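Local coordinates for hypothetical 30.2 KD protein c25g10.02 IN chromosome I (PDB 1KCF) that resolves four-way Holliday junctions as a homodimeric magnesium-binding endonuclease, cutting at the point of strand exchange, and is probably important for maintaining mitochondrial DNA, at residues L97-Q100 and L101-L105; I125-I128 and P129-T132; S236-M239 and R240-Q244. All blocks are in the same frame, centred on the assembly; numbering follows the deposited sequence.

Contact 1: residues L97-Q100 and L101-L105; sequences LSIQ and LFNTL
Two successive turns of helix 91-109, one of the helices packed around the central mixed sheet of this resolvase, meet here through Gln100 and Thr104. The carbonyl of Gln100 is gripped twice by Thr104: its backbone N lies 2.7 Å from Gln100 O, and its hydroxyl OG1 donates to Gln100 O, also at 2.7 Å. The two donors differ in approach. The amide comes almost in line with the C=O bond, whereas OG1 stands well above the carbonyl plane, at a C=O...OG1 angle of 133°. The first torsion of Thr104 (chi1 -54°) accounts for this, because it turns OG1 back beside its own backbone N and over the preceding turn. A valine here would probably leave Gln100 O with the backbone bond alone from this residue and lose the second grip across the turn.

The other rungs are the i to i+4 bonds that define an alpha-helix: Leu101 N reaches Leu97 O at 2.9 Å, Phe102 N reaches Ser98 O and Asn103 N reaches Ile99 O. In this RNase H-like, RuvC-type fold the helix is covered on one side by helix 128-151, where Leu145 meets both Ile99 and Phe102, while Leu101 faces Phe52 of strand 52-59.

Beyond the backbone, Ile99 and Asn103 run side by side and point the same way, the methyl CG2 of Ile99 lying 3.6 Å from ND2 of Asn103. Phe102 CB sits 3.1 Å from Ser98 O, and with CG anti to the backbone N (chi1 -176°) the ring leads away from the preceding turn toward Leu145, and also meets His106 edge-to-face.

Contact 2: residues I125-I128 and P129-T132; sequences IATI and PEWT
A first torsion of 67° sets Thr127 OG1 between its own backbone N and carbonyl carbon, where it can cap the amide of Glu130, and one of -68° turns Thr132 OG1 back over Ile128 O. Thr127 is the N-cap of helix 128-151, its OG1 accepting from Glu130 N at 3.3 Å; this bond is less certain, since OG1 stands too close to a neighbouring atom in the model. The cap is followed by the first regular helical bond, from Trp131 N to Thr127 O at 3.0 Å. Pro129 occupies the first turn, where the amide hydrogen it lacks is not needed by the helix.

At the next residue, Ile128 O takes two donors from Thr132, one turn ahead, the backbone N at 2.9 Å and OG1 at 2.8 Å. They come from opposite faces of the carbonyl plane, OG1 standing 41° out of it. Ile125 CG2 lies 4.4 Å from Trp131 CD1, a loose apolar touch; the indole also meets Tyr121 edge-to-face, and the Trp131 side chain lies about 8 Å from that of the magnesium-binding Asp46. Thus Thr127 and Thr132 supply side-chain bonds at the helix start: one tentatively caps Glu130 N, the other gives Ile128 O a second donor, close to where Thr132 packs on Leu133 of the second subunit.

Contact 3: residues S236-M239 and R240-Q244; sequences SGWM and RWQAQ
The backbone of 236-239 runs on into 240-244 as unbroken alpha-helix, phi and psi helical throughout, and each carbonyl from Ser236 to Met239 accepts from the amide four residues on. These bonds are somewhat long, Arg240 N to Ser236 O measuring 3.1 Å.

Trp238 and Gln242 pack closely. With its chain bent at chi2 (-42°), Gln242 curls back so that CG lies over the six-membered ring of Trp238, 3.6 Å from the centroid and 4° off the normal, a CH-pi contact. The amide continues across the same indole, its plane 24° from the ring, and NE2 donates to Trp238 O at 3.1 Å. That carbonyl also receives Gln242 N, from the opposite face of its plane. The side chains of Trp238 and Trp241 run at about a right angle to each other and their rings meet obliquely, with Trp238 CD1 3.6 Å from Trp241 CE3. The carbonyl of Gly237 lies over one face of the Trp241 ring, Gly237 O to Trp241 CD1 being 3.1 Å.

The indole of Trp238 reaches Val113 and Leu115 of the central sheet, whereas Trp241 meets Tyr174 of helix 168-179 edge-to-face. In this buried setting the bond from NE2 satisfies a polar amide hydrogen and, with the CH-pi contact, fixes the rotation of the Gln242 side chain against the indole.

From the N terminus the chain meets contact 1 on helix 91-109, then passes through strand 113-118 to contact 2 at the start of helix 128-151, and much later reaches contact 3 on helix 224-253. The three follow in series, neither nesting nor crossing, and each spans adjoining residues, so none closes a long loop. Contacts 1 and 2 have centres about 22 Å apart and are related through helix 128-151, which begins at contact 2 and packs farther along against contact 1. Contact 3 lies across the chain's centre from both, its centre about 31 Å from that of contact 2, and places its part of helix 224-253 on that far side.

Contact 1: residues L97-Q100 and L101-L105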
# COMPACT_ATOMS: atom_id res chain seq x y z
N LEU A 97 -6.14 9.78 0.19
CA LEU A 97 -5.03 10.58 0.68
C LEU A 97 -3.78 10.33 -0.17
O LEU A 97 -3.07 11.27 -0.54
CB LEU A 97 -4.73 10.25 2.14
CG LEU A 97 -3.55 10.97 2.80
CD1 LEU A 97 -3.83 12.46 2.92
CD2 LEU A 97 -3.30 10.37 4.18
N SER A 98 -3.52 9.06 -0.48
CA SER A 98 -2.35 8.70 -1.28
C SER A 98 -2.40 9.35 -2.66
O SER A 98 -1.37 9.80 -3.17
CB SER A 98 -2.26 7.19 -1.42
OG SER A 98 -2.17 6.56 -0.16
N ILE A 99 -3.58 9.38 -3.26
CA ILE A 99 -3.74 9.96 -4.59
C ILE A 99 -3.50 11.47 -4.59
O ILE A 99 -2.82 11.99 -5.47
CB ILE A 99 -5.14 9.62 -5.16
CG1 ILE A 99 -5.21 8.11 -5.41
CG2 ILE A 99 -5.39 10.39 -6.45
CD1 ILE A 99 -6.59 7.60 -5.78
N GLN A 100 -4.03 12.17 -3.59
CA GLN A 100 -3.82 13.62 -3.52
C GLN A 100 -2.34 13.89 -3.26
O GLN A 100 -1.72 14.73 -3.92
CB GLN A 100 -4.63 14.24 -2.38
CG GLN A 100 -6.13 14.00 -2.44
CD GLN A 100 -6.88 14.85 -1.43
OE1 GLN A 100 -7.81 14.38 -0.77
NE2 GLN A 100 -6.48 16.11 -1.31
N LEU A 101 -1.78 13.19 -2.28
CA LEU A 101 -0.38 13.37 -1.93
C LEU A 101 0.51 13.09 -3.13
O LEU A 101 1.48 13.80 -3.38
CB LEU A 101 -0.02 12.44 -0.78
CG LEU A 101 1.27 12.73 -0.01
CD1 LEU A 101 1.31 14.21 0.41
CD2 LEU A 101 1.33 11.83 1.22
N PHE A 102 0.16 12.05 -3.89
CA PHE A 102 0.91 11.66 -5.07
C PHE A 102 0.88 12.77 -6.12
O PHE A 102 1.92 13.18 -6.63
CB PHE A 102 0.34 10.37 -5.65
CG PHE A 102 1.11 9.84 -6.83
CD1 PHE A 102 2.27 9.10 -6.64
CD2 PHE A 102 0.68 10.10 -8.13
CE1 PHE A 102 3.00 8.62 -7.73
CE2 PHE A 102 1.39 9.62 -9.23
CZ PHE A 102 2.56 8.88 -9.03
N ASN A 103 -0.33 13.24 -6.45
CA ASN A 103 -0.48 14.28 -7.45
C ASN A 103 0.12 15.60 -7.00
O ASN A 103 0.79 16.28 -7.77
CB ASN A 103 -1.96 14.53 -7.79
CG ASN A 103 -2.63 13.31 -8.36
OD1 ASN A 103 -2.00 12.46 -8.97
ND2 ASN A 103 -3.94 13.22 -8.16
N THR A 104 -0.14 15.97 -5.75
CA THR A 104 0.36 17.23 -5.23
C THR A 104 1.88 17.31 -5.23
O THR A 104 2.44 18.37 -5.51
CB THR A 104 -0.16 17.48 -3.80
OG1 THR A 104 -1.59 17.40 -3.79
CG2 THR A 104 0.25 18.87 -3.33
N LEU A 105 2.55 16.20 -4.93
CA LEU A 105 4.01 16.20 -4.91
C LEU A 105 4.61 16.25 -6.33
O LEU A 105 5.66 16.86 -6.54
CB LEU A 105 4.54 14.97 -4.16
CG LEU A 105 4.16 14.79 -2.68
CD1 LEU A 105 4.73 13.47 -2.18
CD2 LEU A 105 4.68 15.95 -1.85

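Contact 2: residues I125-I128 and P129-T132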
# COMPACT_ATOMS: atom_id res chain seq x y z
N ILE A 125 2.63 10.06 19.08
CA ILE A 125 1.81 10.16 17.87
C ILE A 125 0.70 9.12 17.80
O ILE A 125 -0.45 9.47 17.55
CB ILE A 125 2.69 10.05 16.60
CG1 ILE A 125 3.36 11.40 16.33
CG2 ILE A 125 1.84 9.65 15.38
CD1 ILE A 125 4.28 11.42 15.13
N ALA A 126 1.03 7.86 18.02
CA ALA A 126 0.02 6.82 17.97
C ALA A 126 0.57 5.51 18.51
O ALA A 126 1.74 5.42 18.86
CB ALA A 126 -0.47 6.63 16.55
N THR A 127 -0.30 4.51 18.59
CA THR A 127 0.10 3.20 19.09
C THR A 127 0.91 2.52 18.02
O THR A 127 0.91 2.94 16.86
CB THR A 127 -1.14 2.34 19.43
OG1 THR A 127 -1.84 2.01 18.23
CG2 THR A 127 -2.08 3.11 20.36
N ILE A 128 1.63 1.46 18.39
CA ILE A 128 2.45 0.74 17.44
C ILE A 128 1.61 0.15 16.31
O ILE A 128 1.93 0.32 15.13
CB ILE A 128 3.24 -0.40 18.13
CG1 ILE A 128 4.28 0.19 19.09
CG2 ILE A 128 3.93 -1.27 17.08
CD1 ILE A 128 5.39 0.97 18.40
N PRO A 129 0.51 -0.56 16.66
CA PRO A 129 -0.35 -1.16 15.64
C PRO A 129 -0.91 -0.14 14.65
O PRO A 129 -0.87 -0.36 13.43
CB PRO A 129 -1.46 -1.82 16.46
CG PRO A 129 -0.78 -2.13 17.76
CD PRO A 129 0.03 -0.88 18.01
N GLU A 130 -1.43 0.96 15.17
CA GLU A 130 -2.01 1.99 14.32
C GLU A 130 -0.97 2.64 13.41
O GLU A 130 -1.19 2.79 12.21
CB GLU A 130 -2.69 3.06 15.18
CG GLU A 130 -3.74 2.51 16.12
CD GLU A 130 -4.39 3.60 16.96
OE1 GLU A 130 -3.66 4.49 17.46
OE2 GLU A 130 -5.63 3.56 17.14
N TRP A 131 0.16 3.03 13.99
CA TRP A 131 1.22 3.68 13.23
C TRP A 131 1.74 2.76 12.14
O TRP A 131 1.92 3.19 11.00
CB TRP A 131 2.37 4.06 14.16
CG TRP A 131 3.42 4.86 13.47
CD1 TRP A 131 3.37 6.19 13.16
CD2 TRP A 131 4.69 4.38 13.00
NE1 TRP A 131 4.53 6.56 12.52
CE2 TRP A 131 5.35 5.47 12.42
CE3 TRP A 131 5.32 3.13 13.02
CZ2 TRP A 131 6.63 5.36 11.85
CZ3 TRP A 131 6.59 3.01 12.47
CH2 TRP A 131 7.23 4.12 11.89
N THR A 132 2.01 1.52 12.51
CA THR A 132 2.51 0.51 11.58
C THR A 132 1.59 0.34 10.39
O THR A 132 2.05 0.29 9.25
CB THR A 132 2.68 -0.85 12.29
OG1 THR A 132 3.74 -0.76 13.24
CG2 THR A 132 3.00 -1.95 11.28

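Contact 3: residues S236-M239 and R240-Q244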
# COMPACT_ATOMS: atom_id res chain seq x y z
N SER A 236 20.04 15.04 1.78
CA SER A 236 21.46 15.39 1.72
C SER A 236 22.34 14.16 1.89
O SER A 236 23.39 14.05 1.26
CB SER A 236 21.80 16.43 2.79
OG SER A 236 21.70 15.91 4.10
N GLY A 237 21.91 13.23 2.74
CA GLY A 237 22.68 12.02 2.95
C GLY A 237 22.78 11.21 1.67
O GLY A 237 23.86 10.75 1.30
N TRP A 238 21.66 11.03 0.99
CA TRP A 238 21.63 10.26 -0.24
C TRP A 238 22.41 10.94 -1.38
O TRP A 238 23.08 10.28 -2.17
CB TRP A 238 20.18 10.05 -0.68
CG TRP A 238 20.05 9.20 -1.90
CD1 TRP A 238 20.02 7.83 -1.96
CD2 TRP A 238 19.93 9.66 -3.25
NE1 TRP A 238 19.88 7.41 -3.26
CE2 TRP A 238 19.82 8.52 -4.08
CE3 TRP A 238 19.91 10.92 -3.85
CZ2 TRP A 238 19.69 8.60 -5.46
CZ3 TRP A 238 19.78 11.01 -5.23
CH2 TRP A 238 19.67 9.85 -6.02
N MET A 239 22.30 12.26 -1.46
CA MET A 239 23.00 12.98 -2.51
C MET A 239 24.50 12.87 -2.34
O MET A 239 25.24 12.81 -3.32
CB MET A 239 22.56 14.44 -2.51
CG MET A 239 21.14 14.63 -3.00
SD MET A 239 20.47 16.25 -2.57
CE MET A 239 21.63 17.29 -3.36
N ARG A 240 24.96 12.83 -1.09
CA ARG A 240 26.38 12.72 -0.83
C ARG A 240 26.85 11.32 -1.18
O ARG A 240 27.98 11.14 -1.66
CB ARG A 240 26.70 13.04 0.63
CG ARG A 240 26.36 14.48 1.03
CD ARG A 240 26.92 14.84 2.41
NE ARG A 240 28.36 15.10 2.37
CZ ARG A 240 29.10 15.40 3.43
NH1 ARG A 240 28.54 15.48 4.63
NH2 ARG A 240 30.40 15.62 3.30
N TRP A 241 26.00 10.32 -0.96
CA TRP A 241 26.37 8.94 -1.29
C TRP A 241 26.64 8.86 -2.78
O TRP A 241 27.64 8.27 -3.20
CB TRP A 241 25.25 7.95 -0.96
CG TRP A 241 24.90 7.85 0.48
CD1 TRP A 241 25.67 8.22 1.54
CD2 TRP A 241 23.69 7.32 1.03
NE1 TRP A 241 25.02 7.97 2.72
CE2 TRP A 241 23.79 7.42 2.44
CE3 TRP A 241 22.52 6.78 0.48
CZ2 TRP A 241 22.77 6.99 3.30
CZ3 TRP A 241 21.50 6.36 1.34
CH2 TRP A 241 21.64 6.47 2.73
N GLN A 242 25.76 9.45 -3.57
CA GLN A 242 25.90 9.43 -5.02
C GLN A 242 27.18 10.13 -5.44
O GLN A 242 27.83 9.73 -6.41
CB GLN A 242 24.69 10.10 -5.69
CG GLN A 242 23.34 9.59 -5.21
CD GLN A 242 23.30 8.09 -5.03
OE1 GLN A 242 23.62 7.33 -5.95
NE2 GLN A 242 22.90 7.64 -3.84
N ALA A 243 27.55 11.18 -4.72
CA ALA A 243 28.76 11.93 -5.02
C ALA A 243 29.97 11.03 -4.74
O ALA A 243 30.87 10.91 -5.57
CB ALA A 243 28.83 13.19 -4.17
N GLN A 244 29.97 10.41 -3.57
CA GLN A 244 31.06 9.53 -3.18
C GLN A 244 31.17 8.35 -4.13
O GLN A 244 32.25 7.83 -4.37
CB GLN A 244 30.86 9.02 -1.76
CG GLN A 244 31.03 10.08 -0.69
CD GLN A 244 32.13 9.74 0.30
OE1 GLN A 244 33.30 9.64 -0.07
NE2 GLN A 244 31.75 9.54 1.56